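Local coordinates for mandelate racemase/muconate lactonizing protein (Paenibacillus sp., PDB 3V5C) that probably dehydrates galacturonate, as a magnesium-dependent lyase of the enolase fold, at residues Y131-Y136 against K168-R173. The protein carries 1 engineered substitution. Numbering follows the deposited sequence.
Sequences YDTSLY and KIKVGR
Lys168 meets Tyr131 and Lys170 meets Tyr136 where the parallel strands 126-135 and 167-170 run side by side, and two backbone bonds join the segments: Lys168 N gives a virtually straight bond to Asp132 O (3.0 Å, 179° at the hydrogen), and Lys170 N another to Leu135 O. Among the polar side chains, Lys168 NZ donates to Tyr131 OH at 2.9 Å and forms salt bridges with Glu233 and Glu336. Lys168 CB packs on Tyr131 CE1 (3.5 Å); CG anti to the backbone N (chi1 -172°) and a bend at chi3 then carry the amine to the phenol oxygen. A phenylalanine in place of Tyr131 would probably keep the contact with CB but leave the amine short of one acceptor. Lys168 CE also lies alongside Thr133 OG1, which bonds to Glu336. Lys170 bends at chi2 and chi4, bringing Lys170 CE over one face of the Tyr136 ring, offset toward the rim, in a CH-pi contact 3.9 Å from the ring centroid. Lys170 NZ, salt-bridged to Asp207, donates to two waters: water 1 accepts from Lys170 NZ at 2.8 Å, donates to Thr133 OG1 and bonds to Tyr136 OH; water 2 accepts from the same amine and donates to Thr133 O and Lys168 O. The apolar touch is Leu135 CD1 on Ile169 CG1, at 4.0 Å. The two strands belong to a beta-alpha-beta unit, with helix 145-161 between them, in the enolase-type barrel. Salt bridges, hydroxyls and waters thus grip both buried lysine amines and hold them in place.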
loop_
_atom_site.group_PDB
_atom_site.type_symbol
_atom_site.label_atom_id
_atom_site.label_comp_id
_atom_site.label_asym_id
_atom_site.label_seq_id
_atom_site.Cartn_x
_atom_site.Cartn_y
_atom_site.Cartn_z
ATOM N N TYR A 131 9.384 2.415 -0.672
ATOM C CA TYR A 131 10.028 1.998 -1.905
ATOM C C TYR A 131 9.241 2.476 -3.097
ATOM O O TYR A 131 8.044 2.735 -3.023
ATOM C CB TYR A 131 10.236 0.466 -1.980
ATOM C CG TYR A 131 8.981 -0.391 -2.134
ATOM C CD1 TYR A 131 8.333 -0.506 -3.361
ATOM C CD2 TYR A 131 8.477 -1.111 -1.062
ATOM C CE1 TYR A 131 7.216 -1.301 -3.511
ATOM C CE2 TYR A 131 7.359 -1.924 -1.199
ATOM C CZ TYR A 131 6.723 -2.004 -2.424
ATOM O OH TYR A 131 5.614 -2.793 -2.588
ATOM N N ASP A 132 9.958 2.636 -4.202
ATOM C CA ASP A 132 9.395 3.160 -5.422
ATOM C C ASP A 132 8.774 2.008 -6.191
ATOM O O ASP A 132 9.492 1.133 -6.679
ATOM C CB ASP A 132 10.532 3.792 -6.229
ATOM C CG ASP A 132 10.064 4.419 -7.517
ATOM O OD1 ASP A 132 8.890 4.253 -7.892
ATOM O OD2 ASP A 132 10.902 5.068 -8.186
ATOM N N THR A 133 7.444 2.009 -6.313
ATOM C CA THR A 133 6.738 0.894 -6.947
ATOM C C THR A 133 6.438 1.093 -8.447
ATOM O O THR A 133 5.762 0.263 -9.059
ATOM C CB THR A 133 5.412 0.626 -6.179
ATOM O OG1 THR A 133 4.945 -0.703 -6.453
ATOM C CG2 THR A 133 4.349 1.641 -6.577
ATOM N N SER A 134 6.991 2.153 -9.046
ATOM C CA SER A 134 6.532 2.625 -10.358
ATOM C C SER A 134 7.276 2.042 -11.562
ATOM O O SER A 134 7.083 2.520 -12.679
ATOM C CB SER A 134 6.617 4.165 -10.430
ATOM O OG SER A 134 7.969 4.610 -10.408
ATOM N N LEU A 135 8.122 1.047 -11.342
ATOM C CA LEU A 135 8.952 0.509 -12.427
ATOM C C LEU A 135 8.234 -0.616 -13.201
ATOM O O LEU A 135 8.542 -1.789 -13.036
ATOM C CB LEU A 135 10.310 0.074 -11.871
ATOM C CG LEU A 135 11.123 1.192 -11.213
ATOM C CD1 LEU A 135 12.417 0.657 -10.566
ATOM C CD2 LEU A 135 11.443 2.270 -12.226
ATOM N N TYR A 136 7.253 -0.220 -14.013
ATOM C CA TYR A 136 6.446 -1.110 -14.837
ATOM C C TYR A 136 7.183 -1.522 -16.125
ATOM O O TYR A 136 8.379 -1.256 -16.253
ATOM C CB TYR A 136 5.063 -0.473 -15.108
ATOM C CG TYR A 136 4.132 -0.686 -13.921
ATOM C CD1 TYR A 136 4.449 -0.162 -12.669
ATOM C CD2 TYR A 136 2.980 -1.455 -14.042
ATOM C CE1 TYR A 136 3.639 -0.396 -11.565
ATOM C CE2 TYR A 136 2.163 -1.689 -12.937
ATOM C CZ TYR A 136 2.500 -1.153 -11.716
ATOM O OH TYR A 136 1.689 -1.409 -10.630
ATOM N N LYS A 168 10.965 -1.434 -6.438
ATOM C CA LYS A 168 10.302 -2.677 -6.810
ATOM C C LYS A 168 10.144 -2.701 -8.311
ATOM O O LYS A 168 9.528 -1.822 -8.907
ATOM C CB LYS A 168 8.941 -2.850 -6.129
ATOM C CG LYS A 168 8.370 -4.254 -6.381
ATOM C CD LYS A 168 7.238 -4.595 -5.416
ATOM C CE LYS A 168 5.920 -3.951 -5.852
ATOM N NZ LYS A 168 4.811 -4.342 -4.873
ATOM N N ILE A 169 10.708 -3.737 -8.910
ATOM C CA ILE A 169 10.787 -3.856 -10.346
ATOM C C ILE A 169 9.792 -4.896 -10.835
ATOM O O ILE A 169 9.786 -6.019 -10.355
ATOM C CB ILE A 169 12.204 -4.289 -10.747
ATOM C CG1 ILE A 169 13.229 -3.286 -10.203
ATOM C CG2 ILE A 169 12.286 -4.415 -12.275
ATOM C CD1 ILE A 169 14.631 -3.858 -10.073
ATOM N N LYS A 170 8.913 -4.509 -11.754
ATOM C CA LYS A 170 8.022 -5.479 -12.357
ATOM C C LYS A 170 8.822 -6.427 -13.235
ATOM O O LYS A 170 9.664 -5.985 -14.023
ATOM C CB LYS A 170 6.919 -4.794 -13.161
ATOM C CG LYS A 170 5.938 -3.983 -12.311
ATOM C CD LYS A 170 5.017 -4.930 -11.551
ATOM C CE LYS A 170 3.967 -4.177 -10.756
ATOM N NZ LYS A 170 4.470 -3.883 -9.401
ATOM N N VAL A 171 8.568 -7.724 -13.085
ATOM C CA VAL A 171 9.146 -8.722 -13.979
ATOM C C VAL A 171 8.016 -9.638 -14.477
ATOM O O VAL A 171 6.844 -9.419 -14.160
ATOM C CB VAL A 171 10.295 -9.512 -13.304
ATOM C CG1 VAL A 171 11.407 -8.559 -12.871
ATOM C CG2 VAL A 171 9.762 -10.317 -12.095
ATOM N N GLY A 172 8.351 -10.643 -15.281
ATOM C CA GLY A 172 7.330 -11.452 -15.925
ATOM C C GLY A 172 7.010 -11.085 -17.361
ATOM O O GLY A 172 5.944 -11.439 -17.892
ATOM N N ARG A 173 7.923 -10.371 -18.011
ATOM C CA ARG A 173 7.624 -9.891 -19.351
ATOM C C ARG A 173 7.271 -11.031 -20.319
ATOM O O ARG A 173 6.453 -10.847 -21.226
ATOM C CB ARG A 173 8.816 -9.102 -19.879
ATOM C CG ARG A 173 8.969 -7.745 -19.237
ATOM C CD ARG A 173 10.379 -7.204 -19.548
ATOM N NE ARG A 173 10.449 -5.822 -19.118
ATOM C CZ ARG A 173 10.542 -5.455 -17.847
ATOM N NH1 ARG A 173 10.546 -4.165 -17.532
ATOM N NH2 ARG A 173 10.633 -6.379 -16.890
HETATM O O HOH W 1 3.059 -1.703 -8.330
HETATM O O HOH W 2 6.685 -2.392 -9.045
HETATM O O HOH W 3 10.302 -3.341 -14.840
#